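Local coordinates for organic hydroperoxide resistance protein OhrB (Bacillus subtilis, PDB 2BJO) that helps Bacillus subtilis resist organic hydroperoxides and, as in other members of the OsmC/Ohr family, probably reduces them with a pair of redox-active thiols, at residues A[92-97]-A[127-132]; A[72-77]-A[97-102]. The protein carries 3 engineered substitutions. All blocks are in the same frame, centred on the assembly; numbering follows the deposited sequence.

Interaction 1. Residues A[92-97]-A[127-132]; sequences IGVTLV and GNVDVK
Val94 O takes two donors: the backbone N of Lys132 donates to it at 3.0 Å with a nearly straight N-H...O angle of 166°, and water 1 donates to it as well. The Lys132 N-H comes in 15° off the carbonyl plane. The CA-H of Val131 adds a third, softer approach to the same oxygen. Water 1 also donates to Asp130 O at 2.6 Å, so one water, spending both its hydrogens, bridges the two carbonyl oxygens. Two residues on from Val94, Leu96 N donates to Lys132 O at 2.8 Å and meets the carbonyl almost head-on. Together these bonds start a parallel pairing of strand 89-99 with strand 132-135, through the Thr95-Lys132 bridge.

Toward the start of 127-132 the backbones diverge and side chains take over. Val129 CG1, placed anti to the backbone N (chi1 177°), reaches Val94 CG2 at 3.9 Å, the two side chains crossing at about a right angle. Both methyls of Val129 also touch Ile92 O. Val131 straddles the next pair, its CG2 near Val94 CB and its CG1 at 4.2 Å from Leu96 CD1. Val94 and Leu96 carry this apolar layer on to Phe48, Tyr52 and Phe56 of helix 44-65, while Ala124 of the second subunit packs on Val129. On the sheet face of Thr95, the extended Lys132 chain runs past the hydroxyl, with its CB 3.5 Å from Thr95 OG1, and carries its amine away from the strand.

The chemistry changes along the contact: valine methyls and a bridging water join the incoming loop to the strand first, and regular backbone bonds take over where strand 132-135 begins.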
loop_
_atom_site.group_PDB
_atom_site.type_symbol
_atom_site.label_atom_id
_atom_site.label_comp_id
_atom_site.label_asym_id
_atom_site.label_seq_id
_atom_site.Cartn_x
_atom_site.Cartn_y
_atom_site.Cartn_z
ATOM N N ILE A 92 9.283 -1.007 7.656
ATOM C CA ILE A 92 9.287 -0.144 6.477
ATOM C C ILE A 92 9.806 1.263 6.696
ATOM O O ILE A 92 9.566 1.871 7.738
ATOM C CB ILE A 92 7.782 -0.081 6.005
ATOM C CG1 ILE A 92 7.404 -1.414 5.350
ATOM C CG2 ILE A 92 7.381 1.093 5.137
ATOM C CD1 ILE A 92 8.307 -1.912 4.263
ATOM N N GLY A 93 10.475 1.772 5.664
ATOM C CA GLY A 93 11.009 3.140 5.544
ATOM C C GLY A 93 10.450 3.709 4.253
ATOM O O GLY A 93 10.254 2.981 3.271
ATOM N N VAL A 94 10.145 5.000 4.226
ATOM C CA VAL A 94 9.560 5.623 3.028
ATOM C C VAL A 94 10.218 6.960 2.691
ATOM O O VAL A 94 10.291 7.806 3.568
ATOM C CB VAL A 94 8.025 5.899 3.148
ATOM C CG1 VAL A 94 7.452 6.506 1.862
ATOM C CG2 VAL A 94 7.212 4.642 3.461
ATOM N N THR A 95 10.655 7.154 1.446
ATOM C CA THR A 95 11.014 8.468 0.926
ATOM C C THR A 95 10.105 8.790 -0.270
ATOM O O THR A 95 9.803 7.932 -1.096
ATOM C CB THR A 95 12.536 8.545 0.667
ATOM O OG1 THR A 95 13.199 8.497 1.940
ATOM C CG2 THR A 95 12.935 9.840 -0.016
ATOM N N LEU A 96 9.637 10.033 -0.374
ATOM C CA LEU A 96 8.883 10.523 -1.525
ATOM C C LEU A 96 9.664 11.679 -2.153
ATOM O O LEU A 96 9.941 12.656 -1.464
ATOM C CB LEU A 96 7.455 10.954 -1.153
ATOM C CG LEU A 96 6.530 9.933 -0.479
ATOM C CD1 LEU A 96 5.324 10.599 0.173
ATOM C CD2 LEU A 96 6.046 8.848 -1.433
ATOM N N VAL A 97 10.010 11.571 -3.438
ATOM C CA VAL A 97 10.795 12.598 -4.135
ATOM C C VAL A 97 9.778 13.257 -5.056
ATOM O O VAL A 97 9.260 12.627 -5.978
ATOM C CB VAL A 97 11.993 12.077 -4.930
ATOM C CG1 VAL A 97 12.866 13.243 -5.441
ATOM C CG2 VAL A 97 12.886 11.172 -4.089
ATOM N N GLY A 127 3.619 8.864 12.670
ATOM C CA GLY A 127 4.182 8.467 13.956
ATOM C C GLY A 127 4.708 7.055 14.054
ATOM O O GLY A 127 5.221 6.684 15.109
ATOM N N ASN A 128 4.579 6.287 12.979
ATOM C CA ASN A 128 5.063 4.916 12.866
ATOM C C ASN A 128 6.243 4.779 11.885
ATOM O O ASN A 128 7.184 4.016 12.091
ATOM C CB ASN A 128 3.925 4.020 12.367
ATOM C CG ASN A 128 2.707 3.935 13.297
ATOM O OD1 ASN A 128 1.571 3.908 12.820
ATOM N ND2 ASN A 128 2.927 3.864 14.590
ATOM N N VAL A 129 6.178 5.523 10.790
ATOM C CA VAL A 129 7.194 5.573 9.746
ATOM C C VAL A 129 7.621 7.030 9.663
ATOM O O VAL A 129 6.818 7.951 9.732
ATOM C CB VAL A 129 6.711 5.107 8.352
ATOM C CG1 VAL A 129 7.808 5.258 7.272
ATOM C CG2 VAL A 129 6.239 3.685 8.418
ATOM N N ASP A 130 8.923 7.195 9.484
ATOM C CA ASP A 130 9.582 8.489 9.413
ATOM C C ASP A 130 9.691 8.863 7.920
ATOM O O ASP A 130 10.762 8.827 7.304
ATOM C CB ASP A 130 10.893 8.439 10.225
ATOM C CG ASP A 130 11.645 7.093 10.164
ATOM O OD1 ASP A 130 11.032 5.994 10.029
ATOM O OD2 ASP A 130 12.898 7.142 10.271
ATOM N N VAL A 131 8.544 9.239 7.355
ATOM C CA VAL A 131 8.400 9.579 5.933
ATOM C C VAL A 131 9.179 10.838 5.518
ATOM O O VAL A 131 8.857 11.955 5.944
ATOM C CB VAL A 131 6.912 9.752 5.521
ATOM C CG1 VAL A 131 6.814 10.098 4.035
ATOM C CG2 VAL A 131 6.119 8.491 5.830
ATOM N N LYS A 132 10.195 10.642 4.686
ATOM C CA LYS A 132 11.066 11.716 4.193
ATOM C C LYS A 132 10.531 12.241 2.871
ATOM O O LYS A 132 10.279 11.473 1.950
ATOM C CB LYS A 132 12.510 11.260 3.973
ATOM C CG LYS A 132 13.177 10.813 5.267
ATOM C CD LYS A 132 14.388 9.937 5.019
ATOM C CE LYS A 132 14.903 9.328 6.323
ATOM N NZ LYS A 132 15.897 8.248 6.026
HETATM O O HOH W 1 11.854 6.898 5.946
#

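Interaction 2. Residues A[72-77]-A[97-102]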
loop_
_atom_site.group_PDB
_atom_site.type_symbol
_atom_site.label_atom_id
_atom_site.label_comp_id
_atom_site.label_asym_id
_atom_site.label_seq_id
_atom_site.Cartn_x
_atom_site.Cartn_y
_atom_site.Cartn_z
ATOM N N ASP A 72 1.646 19.839 -12.440
ATOM C CA ASP A 72 2.197 18.838 -13.331
ATOM C C ASP A 72 3.272 18.242 -12.428
ATOM O O ASP A 72 4.328 18.859 -12.220
ATOM C CB ASP A 72 2.684 19.514 -14.611
ATOM C CG ASP A 72 3.288 18.555 -15.621
ATOM O OD1 ASP A 72 3.186 17.330 -15.421
ATOM O OD2 ASP A 72 3.870 19.046 -16.617
ATOM N N SER A 73 2.964 17.075 -11.872
ATOM C CA SER A 73 3.862 16.454 -10.908
ATOM C C SER A 73 4.192 15.004 -11.257
ATOM O O SER A 73 3.446 14.289 -11.949
ATOM C CB SER A 73 3.316 16.527 -9.469
ATOM O OG SER A 73 2.139 15.739 -9.305
ATOM N N GLU A 74 5.364 14.625 -10.750
ATOM C CA GLU A 74 5.886 13.271 -10.713
ATOM C C GLU A 74 6.390 13.096 -9.299
ATOM O O GLU A 74 7.195 13.909 -8.808
ATOM C CB GLU A 74 7.016 13.020 -11.699
ATOM C CG GLU A 74 6.575 12.973 -13.144
ATOM C CD GLU A 74 7.698 12.682 -14.130
ATOM O OE1 GLU A 74 8.734 12.102 -13.748
ATOM O OE2 GLU A 74 7.567 13.041 -15.321
ATOM N N ILE A 75 5.875 12.037 -8.675
ATOM C CA ILE A 75 6.255 11.589 -7.336
ATOM C C ILE A 75 6.831 10.171 -7.382
ATOM O O ILE A 75 6.129 9.212 -7.747
ATOM C CB ILE A 75 5.066 11.653 -6.368
ATOM C CG1 ILE A 75 4.633 13.133 -6.331
ATOM C CG2 ILE A 75 5.472 11.102 -5.010
ATOM C CD1 ILE A 75 3.297 13.346 -5.817
ATOM N N GLU A 76 8.101 10.081 -6.992
ATOM C CA GLU A 76 8.738 8.779 -6.872
ATOM C C GLU A 76 8.630 8.319 -5.429
ATOM O O GLU A 76 9.284 8.875 -4.570
ATOM C CB GLU A 76 10.213 8.715 -7.275
ATOM C CG GLU A 76 10.719 7.277 -7.485
ATOM C CD GLU A 76 12.237 7.166 -7.613
ATOM O OE1 GLU A 76 13.039 7.967 -7.103
ATOM O OE2 GLU A 76 12.724 6.232 -8.265
ATOM N N GLY A 77 7.821 7.291 -5.194
ATOM C CA GLY A 77 7.757 6.641 -3.894
ATOM C C GLY A 77 8.869 5.609 -3.792
ATOM O O GLY A 77 9.036 4.803 -4.709
ATOM N N VAL A 97 10.010 11.571 -3.438
ATOM C CA VAL A 97 10.795 12.598 -4.135
ATOM C C VAL A 97 9.778 13.257 -5.056
ATOM O O VAL A 97 9.260 12.627 -5.978
ATOM C CB VAL A 97 11.993 12.077 -4.930
ATOM C CG1 VAL A 97 12.866 13.243 -5.441
ATOM C CG2 VAL A 97 12.886 11.172 -4.089
ATOM N N VAL A 98 9.499 14.531 -4.787
ATOM C CA VAL A 98 8.463 15.257 -5.497
ATOM C C VAL A 98 9.015 16.243 -6.530
ATOM O O VAL A 98 9.756 17.168 -6.171
ATOM C CB VAL A 98 7.577 16.003 -4.485
ATOM C CG1 VAL A 98 6.423 16.674 -5.206
ATOM C CG2 VAL A 98 7.066 15.057 -3.402
ATOM N N ASN A 99 8.637 16.008 -7.785
ATOM C CA ASN A 99 8.974 16.829 -8.933
ATOM C C ASN A 99 7.687 17.555 -9.300
ATOM O O ASN A 99 6.755 16.912 -9.783
ATOM C CB ASN A 99 9.554 16.017 -10.096
ATOM C CG ASN A 99 9.838 16.856 -11.351
ATOM O OD1 ASN A 99 9.880 18.084 -11.337
ATOM N ND2 ASN A 99 10.013 16.175 -12.475
ATOM N N THR A 100 7.651 18.863 -9.057
ATOM C CA THR A 100 6.551 19.729 -9.480
ATOM C C THR A 100 6.897 20.737 -10.589
ATOM O O THR A 100 6.376 21.855 -10.609
ATOM C CB THR A 100 5.975 20.522 -8.299
ATOM O OG1 THR A 100 7.037 21.235 -7.646
ATOM C CG2 THR A 100 5.257 19.610 -7.348
ATOM N N LYS A 101 7.784 20.338 -11.493
ATOM C CA LYS A 101 8.102 21.007 -12.760
ATOM C C LYS A 101 8.295 22.534 -12.682
ATOM O O LYS A 101 9.308 22.953 -12.119
ATOM C CB LYS A 101 7.058 20.566 -13.793
ATOM C CG LYS A 101 6.864 19.059 -13.988
ATOM C CD LYS A 101 7.985 18.315 -14.721
ATOM C CE LYS A 101 7.641 16.871 -15.121
ATOM N NZ LYS A 101 6.493 16.668 -16.051
ATOM N N ASP A 102 7.381 23.356 -13.201
ATOM C CA ASP A 102 7.582 24.813 -13.248
ATOM C C ASP A 102 6.987 25.541 -12.042
ATOM O O ASP A 102 7.058 26.765 -11.975
ATOM C CB ASP A 102 7.049 25.386 -14.569
ATOM C CG ASP A 102 7.783 24.829 -15.790
ATOM O OD1 ASP A 102 9.039 24.852 -15.860
ATOM O OD2 ASP A 102 7.067 24.359 -16.705
HETATM O O HOH W 2 3.498 22.104 -11.743
#
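This is an antiparallel strand pairing at the open end of the hairpin formed by 74-84 and 89-99, with Glu74 facing Asn99 and Glu76 facing Val97 as hydrogen-bonded pairs. Each pair closes with two bonds; the shortest runs from Asn99 N to Glu74 O at 2.7 Å, and its return bond, Glu74 N to Asn99 O, lies in the carbonyl plane. Between them Ile75 and Val98 form a non-hydrogen-bonded pair whose side chains run alongside each other in the same direction, Ile75 CG1 4.1 Å from Val98 CG1. They face helix 44-65, on Phe56 and Leu60.

In this OsmC/Ohr dimer the sheet does not end at strand 74-84: Ile75 to Gly77 form an antiparallel ladder with a strand of the second subunit.

At the last pair, Asn99 CG lies anti to the backbone N (chi1 177°), which lets OD1 accept from Lys101 N at 3.1 Å in an Asx turn; the donor stands well above the carbonyl plane. Lys101 kinks at its second and fourth torsions and folds back across Asp72. Its NZ forms a salt bridge with Asp72 OD1 at 3.4 Å, weak as a hydrogen bond, and a long one with Glu74 OE2 at 3.9 Å. Water 2 accepts from Asp72 N and donates to Thr100 O, tying the departing backbones together.

Interactions 1 and 2 lie on opposite edges of strand 89-99, which is central in the mixed sheet, and share Val97; their centres are about 17 Å apart. They meet through Leu96, whose CD2 is 3.7 Å from Gly77 CA and 4.3 Å from Ile75 CG2. Both pack on helix 44-65, and Phe56, touched by Leu96 and Ile75 alike, follows Cys55, which is disulfide-bonded to Cys119 in this oxidized structure. In relatives the equivalent cysteines carry out peroxide reduction, and this pair probably does the same. The dimer partner reaches both contacts differently: by packing in interaction 1, where its Pro120 lies on Ile92, and by sheet extension in interaction 2.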